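PDB 6CTH: concanavalin A-like lectin protein kinase family protein from Theobroma cacao, which probably phosphorylates proteins with ATP as a receptor-like plant kinase, its kinase domain here holding an oxindole inhibitor and a magnesium ion. Local coordinates for residues Gln54-Tyr59 with Gly85-Val90; Gly266-His271 with Pro292-Pro297; Ser67-Lys72 with Leu126-Glu131. All blocks are in the same frame, centred on the assembly; numbering follows the deposited sequence. Where two conformers were deposited one is given.

Contact 1. Residues Gln54-Tyr59 with Gly85-Val90; sequences QGIKEY and GELMLV
A chi1 of 170° swings the ring of Tyr59 off the helix toward strand 86-90, where Leu87, its CG anti to the carbonyl carbon (chi1 -53°), comes to meet it. The outcome is a CH-pi contact: Leu87 CB lies over one face of the Tyr59 ring, 4.0 Å from the centroid and displaced toward the rim. The two methyls of Leu87 then part. CD2 stays near Tyr59 CE2 at 4.0 Å, while CD1 reaches a turn back along the helix to Ile56 CB at 3.8 Å, a double grip that a branched leucine can provide. Farther along the strand, Leu89 CD2 approaches Tyr59 CE1 obliquely at 3.5 Å. The carbonyl O of Met88 sits at the edge of the tyrosine ring, in its plane, 3.6 Å from CE1. A long flat residue suits Tyr59's place because the axes of helix and strand pass 9.5 Å apart. In the N-terminal lobe of the kinase fold this is helix C packing on its sheet: Tyr59 and Leu87 also touch His82 of strand 77-83 and Val48 of strand 41-48, while Met88, turned from helix C, meets Leu10 of helix 7-14.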
loop_
_atom_site.group_PDB
_atom_site.type_symbol
_atom_site.label_atom_id
_atom_site.label_comp_id
_atom_site.label_asym_id
_atom_site.label_seq_id
_atom_site.Cartn_x
_atom_site.Cartn_y
_atom_site.Cartn_z
ATOM N N GLN A 54 11.512 -8.815 15.837
ATOM C CA GLN A 54 10.376 -8.161 15.161
ATOM C C GLN A 54 9.609 -9.083 14.191
ATOM O O GLN A 54 8.400 -8.899 14.017
ATOM C CB GLN A 54 10.787 -6.853 14.439
ATOM C CG GLN A 54 11.319 -5.723 15.338
ATOM C CD GLN A 54 10.286 -5.188 16.338
ATOM O OE1 GLN A 54 9.079 -5.181 16.078
ATOM N NE2 GLN A 54 10.765 -4.753 17.504
ATOM N N GLY A 55 10.303 -10.038 13.565
ATOM C CA GLY A 55 9.660 -11.118 12.789
ATOM C C GLY A 55 8.443 -11.768 13.448
ATOM O O GLY A 55 7.313 -11.779 12.847
ATOM N N ILE A 56 8.640 -12.296 14.668
ATOM C CA ILE A 56 7.513 -12.930 15.430
ATOM C C ILE A 56 6.442 -11.922 15.871
ATOM O O ILE A 56 5.255 -12.274 15.922
ATOM C CB ILE A 56 7.944 -13.847 16.644
ATOM C CG1 ILE A 56 6.699 -14.527 17.287
ATOM C CG2 ILE A 56 8.712 -13.086 17.718
ATOM C CD1 ILE A 56 6.959 -15.833 18.043
ATOM N N LYS A 57 6.846 -10.688 16.175
ATOM C CA LYS A 57 5.894 -9.650 16.508
ATOM C C LYS A 57 5.017 -9.338 15.272
ATOM O O LYS A 57 3.784 -9.210 15.409
ATOM C CB LYS A 57 6.609 -8.392 17.019
ATOM N N GLU A 58 5.630 -9.254 14.085
ATOM C CA GLU A 58 4.876 -8.926 12.867
ATOM C C GLU A 58 4.003 -10.087 12.428
ATOM O O GLU A 58 2.873 -9.853 12.028
ATOM C CB GLU A 58 5.732 -8.434 11.702
ATOM C CG GLU A 58 6.362 -7.066 11.957
ATOM C CD GLU A 58 6.750 -6.324 10.691
ATOM O OE1 GLU A 58 5.893 -5.875 9.897
ATOM O OE2 GLU A 58 7.958 -6.140 10.462
ATOM N N TYR A 59 4.474 -11.329 12.556
ATOM C CA TYR A 59 3.614 -12.485 12.343
ATOM C C TYR A 59 2.390 -12.430 13.259
ATOM O O TYR A 59 1.245 -12.601 12.805
ATOM C CB TYR A 59 4.402 -13.801 12.601
ATOM C CG TYR A 59 3.555 -15.024 12.629
ATOM C CD1 TYR A 59 3.267 -15.731 11.458
ATOM C CD2 TYR A 59 2.963 -15.449 13.809
ATOM C CE1 TYR A 59 2.432 -16.854 11.484
ATOM C CE2 TYR A 59 2.153 -16.573 13.851
ATOM C CZ TYR A 59 1.892 -17.265 12.689
ATOM O OH TYR A 59 1.074 -18.348 12.750
ATOM N N GLY A 85 10.228 -23.983 15.494
ATOM C CA GLY A 85 10.587 -22.549 15.419
ATOM C C GLY A 85 9.930 -21.724 14.309
ATOM O O GLY A 85 9.882 -20.489 14.405
ATOM N N GLU A 86 9.408 -22.410 13.283
ATOM C CA GLU A 86 9.013 -21.813 12.004
ATOM C C GLU A 86 7.575 -21.215 12.013
ATOM O O GLU A 86 6.600 -21.852 12.402
ATOM C CB GLU A 86 9.137 -22.834 10.859
ATOM C CG GLU A 86 10.554 -23.372 10.595
ATOM C CD GLU A 86 11.261 -22.679 9.444
ATOM O OE1 GLU A 86 12.033 -23.352 8.721
ATOM O OE2 GLU A 86 11.070 -21.451 9.265
ATOM N N LEU A 87 7.488 -19.979 11.571
ATOM C CA LEU A 87 6.220 -19.235 11.475
ATOM C C LEU A 87 5.989 -18.946 9.993
ATOM O O LEU A 87 6.926 -18.504 9.302
ATOM C CB LEU A 87 6.314 -17.931 12.228
ATOM C CG LEU A 87 6.755 -17.877 13.686
ATOM C CD1 LEU A 87 7.142 -16.462 14.075
ATOM C CD2 LEU A 87 5.685 -18.388 14.600
ATOM N N MET A 88 4.781 -19.234 9.500
ATOM C CA MET A 88 4.420 -19.021 8.090
ATOM C C MET A 88 2.980 -18.624 7.851
ATOM O O MET A 88 2.112 -19.014 8.631
ATOM C CB MET A 88 4.703 -20.262 7.291
ATOM C CG MET A 88 6.201 -20.519 7.345
ATOM S SD MET A 88 6.634 -21.628 6.092
ATOM C CE MET A 88 6.341 -23.079 7.066
ATOM N N LEU A 89 2.754 -17.891 6.752
ATOM C CA LEU A 89 1.454 -17.328 6.405
ATOM C C LEU A 89 1.148 -17.650 4.938
ATOM O O LEU A 89 2.035 -17.578 4.059
ATOM C CB LEU A 89 1.437 -15.821 6.622
ATOM C CG LEU A 89 1.737 -15.322 8.036
ATOM C CD1 LEU A 89 2.292 -13.891 8.010
ATOM C CD2 LEU A 89 0.472 -15.448 8.884
ATOM N N VAL A 90 -0.094 -18.032 4.667
ATOM C CA VAL A 90 -0.464 -18.522 3.343
ATOM C C VAL A 90 -1.569 -17.678 2.759
ATOM O O VAL A 90 -2.551 -17.406 3.453
ATOM C CB VAL A 90 -0.960 -20.000 3.419
ATOM C CG1 VAL A 90 -1.162 -20.551 2.013
ATOM C CG2 VAL A 90 0.037 -20.847 4.165
#

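Contact 2. Residues Gly266-His271 with Pro292-Pro297; sequences GLWCAH and PLPNLP. With ACT (acetate ion), chain D.
Trp268 and Pro294 meet where the chain that follows the last helix of the kinase C-terminal lobe folds back over the end of helix 256-269. The main interaction is CH-pi. Pro294 CB stands over the centre of the tryptophan's five-membered ring, 3.6 Å from the centroid and 14° off the normal, while its CG leans toward CE3 of Trp268. Proline suits the spot, since its compact, rigid ring lays the CB and CG methylenes close against the broad indole face.

Apolar packing comes second, and Leu296 carries it with both branches: CD1 lies 3.8 Å from Leu267 CB, and CD2 lies 4.0 Å from Trp268 CA. The latter methyl also approaches His271 CD2 obliquely at 4.2 Å. Leu267 continues inward to Val233 of helix 229-238 and Leu208 of helix 196-212, and the His271 ring stands edge-to-face with Trp234.

One hydrogen bond from outside the two segments joins the tail to helix 229-238: Trp234 NE1 donates to Pro297 O. An acetate ion, probably from the crystallisation liquor, rests beside Trp268 and Pro294, and Asn295 N donates to its OXT at 2.9 Å with an N-H...O angle of 158°.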
loop_
_atom_site.group_PDB
_atom_site.type_symbol
_atom_site.label_atom_id
_atom_site.label_comp_id
_atom_site.label_asym_id
_atom_site.label_seq_id
_atom_site.Cartn_x
_atom_site.Cartn_y
_atom_site.Cartn_z
ATOM N N GLY A 266 -4.180 13.974 -3.411
ATOM C CA GLY A 266 -2.890 13.521 -2.897
ATOM C C GLY A 266 -2.183 14.527 -2.003
ATOM O O GLY A 266 -1.676 14.195 -0.934
ATOM N N LEU A 267 -2.135 15.789 -2.448
ATOM C CA LEU A 267 -1.478 16.833 -1.640
ATOM C C LEU A 267 -2.220 17.100 -0.339
ATOM O O LEU A 267 -1.625 17.306 0.695
ATOM C CB LEU A 267 -1.339 18.124 -2.494
ATOM C CG LEU A 267 -0.483 18.018 -3.759
ATOM C CD1 LEU A 267 -0.631 19.296 -4.557
ATOM C CD2 LEU A 267 0.957 17.741 -3.361
ATOM N N TRP A 268 -3.542 17.168 -0.406
ATOM C CA TRP A 268 -4.395 17.351 0.777
ATOM C C TRP A 268 -4.118 16.299 1.830
ATOM O O TRP A 268 -3.998 16.603 3.012
ATOM C CB TRP A 268 -5.838 17.289 0.308
ATOM C CG TRP A 268 -6.939 17.683 1.208
ATOM C CD1 TRP A 268 -6.899 18.568 2.255
ATOM C CD2 TRP A 268 -8.318 17.299 1.062
ATOM N NE1 TRP A 268 -8.174 18.720 2.795
ATOM C CE2 TRP A 268 -9.056 17.966 2.072
ATOM C CE3 TRP A 268 -8.998 16.449 0.181
ATOM C CZ2 TRP A 268 -10.446 17.805 2.236
ATOM C CZ3 TRP A 268 -10.401 16.284 0.354
ATOM C CH2 TRP A 268 -11.095 17.002 1.349
ATOM N N CYS A 269 -4.011 15.057 1.369
ATOM C CA CYS A 269 -3.741 13.898 2.207
ATOM C C CYS A 269 -2.332 13.985 2.752
ATOM O O CYS A 269 -2.105 13.673 3.899
ATOM C CB CYS A 269 -3.933 12.596 1.421
ATOM S SG CYS A 269 -5.687 12.244 1.137
ATOM N N ALA A 270 -1.408 14.490 1.930
ATOM C CA ALA A 270 -0.021 14.611 2.330
ATOM C C ALA A 270 0.328 15.929 2.995
ATOM O O ALA A 270 1.518 16.304 3.068
ATOM C CB ALA A 270 0.886 14.328 1.134
ATOM N N HIS A 271 -0.657 16.623 3.544
ATOM C CA HIS A 271 -0.385 17.893 4.194
ATOM C C HIS A 271 0.560 17.706 5.372
ATOM O O HIS A 271 0.347 16.815 6.182
ATOM C CB HIS A 271 -1.700 18.455 4.731
ATOM C CG HIS A 271 -1.913 19.902 4.428
ATOM N ND1 HIS A 271 -1.122 20.897 4.958
ATOM C CD2 HIS A 271 -2.833 20.521 3.655
ATOM C CE1 HIS A 271 -1.543 22.068 4.518
ATOM N NE2 HIS A 271 -2.580 21.867 3.726
ATOM N N PRO A 292 -16.517 19.274 -3.166
ATOM C CA PRO A 292 -15.528 20.112 -3.862
ATOM C C PRO A 292 -14.061 19.765 -3.664
ATOM O O PRO A 292 -13.690 19.244 -2.618
ATOM C CB PRO A 292 -15.764 21.508 -3.259
ATOM C CG PRO A 292 -17.169 21.468 -2.810
ATOM C CD PRO A 292 -17.324 20.085 -2.237
ATOM N N LEU A 293 -13.236 20.164 -4.637
ATOM C CA LEU A 293 -11.793 20.059 -4.541
ATOM C C LEU A 293 -11.339 20.822 -3.306
ATOM O O LEU A 293 -11.954 21.818 -2.938
ATOM C CB LEU A 293 -11.097 20.611 -5.791
ATOM C CG LEU A 293 -11.340 19.815 -7.086
ATOM C CD1 LEU A 293 -10.887 20.660 -8.246
ATOM C CD2 LEU A 293 -10.630 18.475 -7.108
ATOM N N PRO A 294 -10.304 20.341 -2.622
ATOM C CA PRO A 294 -9.828 21.087 -1.456
ATOM C C PRO A 294 -9.192 22.425 -1.859
ATOM O O PRO A 294 -8.619 22.506 -2.937
ATOM C CB PRO A 294 -8.723 20.195 -0.895
ATOM C CG PRO A 294 -8.219 19.477 -2.091
ATOM C CD PRO A 294 -9.459 19.167 -2.900
ATOM N N ASN A 295 -9.267 23.405 -0.972
ATOM C CA ASN A 295 -8.526 24.670 -1.114
ATOM C C ASN A 295 -7.129 24.471 -0.510
ATOM O O ASN A 295 -6.964 24.374 0.705
ATOM C CB ASN A 295 -9.243 25.840 -0.437
ATOM C CG ASN A 295 -10.401 26.372 -1.275
ATOM O OD1 ASN A 295 -10.805 25.744 -2.266
ATOM N ND2 ASN A 295 -10.960 27.524 -0.872
ATOM N N LEU A 296 -6.152 24.382 -1.377
ATOM C CA LEU A 296 -4.765 24.157 -0.954
ATOM C C LEU A 296 -3.973 25.428 -1.166
ATOM O O LEU A 296 -4.211 26.091 -2.143
ATOM C CB LEU A 296 -4.178 23.057 -1.789
ATOM C CG LEU A 296 -4.835 21.704 -1.528
ATOM C CD1 LEU A 296 -4.195 20.703 -2.450
ATOM C CD2 LEU A 296 -4.653 21.257 -0.075
ATOM N N PRO A 297 -3.047 25.764 -0.251
ATOM C CA PRO A 297 -2.092 26.810 -0.585
ATOM C C PRO A 297 -1.181 26.374 -1.734
ATOM O O PRO A 297 -0.903 25.178 -1.906
ATOM C CB PRO A 297 -1.306 26.966 0.721
ATOM C CG PRO A 297 -1.334 25.583 1.293
ATOM C CD PRO A 297 -2.794 25.266 1.108
HETATM C C ACT D . -10.937 22.536 2.120
HETATM O O ACT D . -9.878 23.084 2.446
HETATM O OXT ACT D . -11.306 22.515 0.939
HETATM C CH3 ACT D . -11.682 21.749 3.150
#

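Contact 3. Residues Ser67-Lys72 with Leu126-Glu131; sequences SRLRHK and LLYLHE
The ring of Tyr128 lies beneath His71, whose CB stands over one face, 4.0 Å from the tyrosine centroid and shifted toward the rim. The two side chains run antiparallel, each passing alongside the other, which brings His71 CD2 obliquely against the base of the tyrosine, 3.5 Å from Tyr128 CG. The ring planes are inclined at 41°, neither stacked nor edge-to-face. Both residues have CG anti to the backbone N (chi1 -170° for His71, 173° for Tyr128), an extended setting that sends each toward the other's backbone. ND1 of His71, the ring nitrogen next to CG, is hydrogen-bonded to the backbone N of Asn73, which limits the rotation of the imidazole.

Tyr128 is long enough to carry its hydroxyl from the helix to the backbone of the loop. There Arg70 N donates to Tyr128 OH at 3.0 Å, and the bond is almost straight. A phenol suits this place because its ring offers apolar surface to His71 and Leu69 while its oxygen accepts from a backbone N-H. The guanidinium of Arg70 turns back on its own loop, NH1 donating to Leu69 O at 2.9 Å and to Ser67 O at 3.1 Å. Both carbonyls are approached from above their planes.

Leu69 fills the apolar side. Its CD2 touches Tyr128 CE2 at 3.7 Å and Leu129 CD2 at 3.8 Å, the two leucines meeting nearly at right angles; Leu69 further reaches Leu74 and Phe160, the phenylalanine of the DFG motif. Residues 67-72 follow helix C and 126-131 belong to helix E. A loop carrying the His-x-Asn sequence, here His71 and Asn73, and docked onto a helix E tyrosine is characteristic of the protein kinase fold, where it joins the N-terminal lobe to the C-terminal one.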
loop_
_atom_site.group_PDB
_atom_site.type_symbol
_atom_site.label_atom_id
_atom_site.label_comp_id
_atom_site.label_asym_id
_atom_site.label_seq_id
_atom_site.Cartn_x
_atom_site.Cartn_y
_atom_site.Cartn_z
ATOM N N SER A 67 -7.291 -11.679 10.525
ATOM C CA SER A 67 -8.406 -12.551 10.923
ATOM C C SER A 67 -9.714 -11.779 11.114
ATOM O O SER A 67 -10.801 -12.335 10.922
ATOM C CB SER A 67 -8.075 -13.357 12.210
ATOM O OG SER A 67 -8.267 -12.593 13.416
ATOM N N ARG A 68 -9.605 -10.508 11.490
ATOM C CA ARG A 68 -10.749 -9.631 11.702
ATOM C C ARG A 68 -11.245 -8.862 10.483
ATOM O O ARG A 68 -12.140 -8.026 10.649
ATOM C CB ARG A 68 -10.418 -8.562 12.747
ATOM C CG ARG A 68 -10.109 -9.163 14.072
ATOM C CD ARG A 68 -9.613 -8.134 15.005
ATOM N NE ARG A 68 -9.187 -8.821 16.214
ATOM C CZ ARG A 68 -9.660 -8.623 17.435
ATOM N NH1 ARG A 68 -10.557 -7.701 17.681
ATOM N NH2 ARG A 68 -9.117 -9.313 18.438
ATOM N N LEU A 69 -10.628 -9.067 9.315
ATOM C CA LEU A 69 -10.902 -8.284 8.138
ATOM C C LEU A 69 -11.385 -9.120 6.964
ATOM O O LEU A 69 -10.796 -10.139 6.658
ATOM C CB LEU A 69 -9.612 -7.581 7.698
ATOM C CG LEU A 69 -8.887 -6.733 8.745
ATOM C CD1 LEU A 69 -7.558 -6.238 8.173
ATOM C CD2 LEU A 69 -9.771 -5.573 9.128
ATOM N N ARG A 70 -12.459 -8.678 6.320
ATOM C CA ARG A 70 -12.941 -9.292 5.092
ATOM C C ARG A 70 -13.406 -8.143 4.201
ATOM O O ARG A 70 -14.363 -7.466 4.547
ATOM C CB ARG A 70 -14.076 -10.266 5.367
ATOM C CG ARG A 70 -13.687 -11.387 6.308
ATOM C CD ARG A 70 -12.798 -12.400 5.617
ATOM N NE ARG A 70 -12.702 -13.630 6.394
ATOM C CZ ARG A 70 -11.935 -13.772 7.467
ATOM N NH1 ARG A 70 -11.187 -12.765 7.890
ATOM N NH2 ARG A 70 -11.911 -14.924 8.115
ATOM N N HIS A 71 -12.776 -7.944 3.048
ATOM C CA HIS A 71 -13.171 -6.825 2.188
ATOM C C HIS A 71 -12.617 -7.113 0.805
ATOM O O HIS A 71 -11.492 -7.657 0.679
ATOM C CB HIS A 71 -12.705 -5.454 2.755
ATOM C CG HIS A 71 -13.254 -4.256 2.061
ATOM N ND1 HIS A 71 -12.725 -3.743 0.895
ATOM C CD2 HIS A 71 -14.278 -3.432 2.394
ATOM C CE1 HIS A 71 -13.406 -2.656 0.540
ATOM N NE2 HIS A 71 -14.327 -2.423 1.457
ATOM N N LYS A 72 -13.337 -6.677 -0.226
ATOM C CA LYS A 72 -12.882 -6.885 -1.607
ATOM C C LYS A 72 -11.512 -6.234 -1.879
ATOM O O LYS A 72 -10.780 -6.683 -2.737
ATOM C CB LYS A 72 -13.873 -6.424 -2.667
ATOM C CG LYS A 72 -14.037 -4.953 -2.768
ATOM C CD LYS A 72 -15.253 -4.511 -3.593
ATOM C CE LYS A 72 -15.501 -3.032 -3.363
ATOM N NZ LYS A 72 -14.495 -2.089 -3.927
ATOM N N LEU A 126 -9.148 1.563 3.007
ATOM C CA LEU A 126 -8.861 2.411 4.140
ATOM C C LEU A 126 -10.129 2.801 4.898
ATOM O O LEU A 126 -10.125 2.888 6.104
ATOM C CB LEU A 126 -8.091 3.641 3.690
ATOM C CG LEU A 126 -7.199 4.287 4.733
ATOM C CD1 LEU A 126 -6.462 3.250 5.553
ATOM C CD2 LEU A 126 -6.219 5.246 4.077
ATOM N N LEU A 127 -11.194 3.072 4.166
ATOM C CA LEU A 127 -12.475 3.424 4.808
ATOM C C LEU A 127 -12.925 2.265 5.688
ATOM O O LEU A 127 -13.360 2.449 6.819
ATOM C CB LEU A 127 -13.534 3.741 3.777
ATOM C CG LEU A 127 -14.905 4.121 4.308
ATOM C CD1 LEU A 127 -14.853 5.379 5.132
ATOM C CD2 LEU A 127 -15.916 4.284 3.160
ATOM N N TYR A 128 -12.820 1.079 5.135
ATOM C CA TYR A 128 -13.187 -0.143 5.884
ATOM C C TYR A 128 -12.325 -0.296 7.139
ATOM O O TYR A 128 -12.810 -0.536 8.263
ATOM C CB TYR A 128 -13.121 -1.336 4.980
ATOM C CG TYR A 128 -13.326 -2.684 5.686
ATOM C CD1 TYR A 128 -14.590 -3.127 5.974
ATOM C CD2 TYR A 128 -12.258 -3.518 6.022
ATOM C CE1 TYR A 128 -14.805 -4.353 6.615
ATOM C CE2 TYR A 128 -12.452 -4.737 6.648
ATOM C CZ TYR A 128 -13.733 -5.170 6.926
ATOM O OH TYR A 128 -13.876 -6.376 7.554
ATOM N N LEU A 129 -11.005 -0.115 6.981
ATOM C CA LEU A 129 -10.128 -0.186 8.108
ATOM C C LEU A 129 -10.428 0.843 9.180
ATOM O O LEU A 129 -10.484 0.508 10.373
ATOM C CB LEU A 129 -8.627 -0.073 7.663
ATOM C CG LEU A 129 -8.045 -1.201 6.808
ATOM C CD1 LEU A 129 -6.611 -0.878 6.424
ATOM C CD2 LEU A 129 -8.154 -2.549 7.499
ATOM N N HIS A 130 -10.609 2.083 8.791
ATOM C CA HIS A 130 -10.725 3.170 9.767
ATOM C C HIS A 130 -12.089 3.237 10.423
ATOM O O HIS A 130 -12.164 3.657 11.586
ATOM C CB HIS A 130 -10.408 4.529 9.143
ATOM C CG HIS A 130 -8.945 4.722 8.855
ATOM N ND1 HIS A 130 -8.452 5.849 8.203
ATOM C CD2 HIS A 130 -7.893 3.909 9.090
ATOM C CE1 HIS A 130 -7.138 5.724 8.094
ATOM N NE2 HIS A 130 -6.762 4.564 8.615
ATOM N N GLU A 131 -13.133 2.837 9.704
ATOM C CA GLU A 131 -14.493 3.201 10.138
ATOM C C GLU A 131 -15.502 2.068 10.192
ATOM O O GLU A 131 -16.571 2.324 10.757
ATOM C CB GLU A 131 -15.055 4.245 9.190
ATOM C CG GLU A 131 -14.262 5.549 9.116
ATOM C CD GLU A 131 -14.075 6.246 10.466
ATOM O OE1 GLU A 131 -14.944 6.053 11.380
ATOM O OE2 GLU A 131 -13.042 6.986 10.641
#

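Overall arrangement
Contacts 1 and 3 alternate along the chain: helix 54-66 opens contact 1 and runs into the loop 67-72 of contact 3, then strand 86-92 completes the first and helix 112-132 the second. Contact 2 follows both. The centres of contacts 1 and 3 are about 22 Å apart, those of 3 and 2 about 25 Å, and the centres of contacts 1 and 2 are about 38 Å apart, on opposite sides of the chain's centre. Contact 1 thus seats helix C on the sheet of the small lobe, contact 3 ties the continuation of that helix to the large lobe, and contact 2 fastens the C-terminal tail at the far end of the large lobe, away from the inhibitor and magnesium.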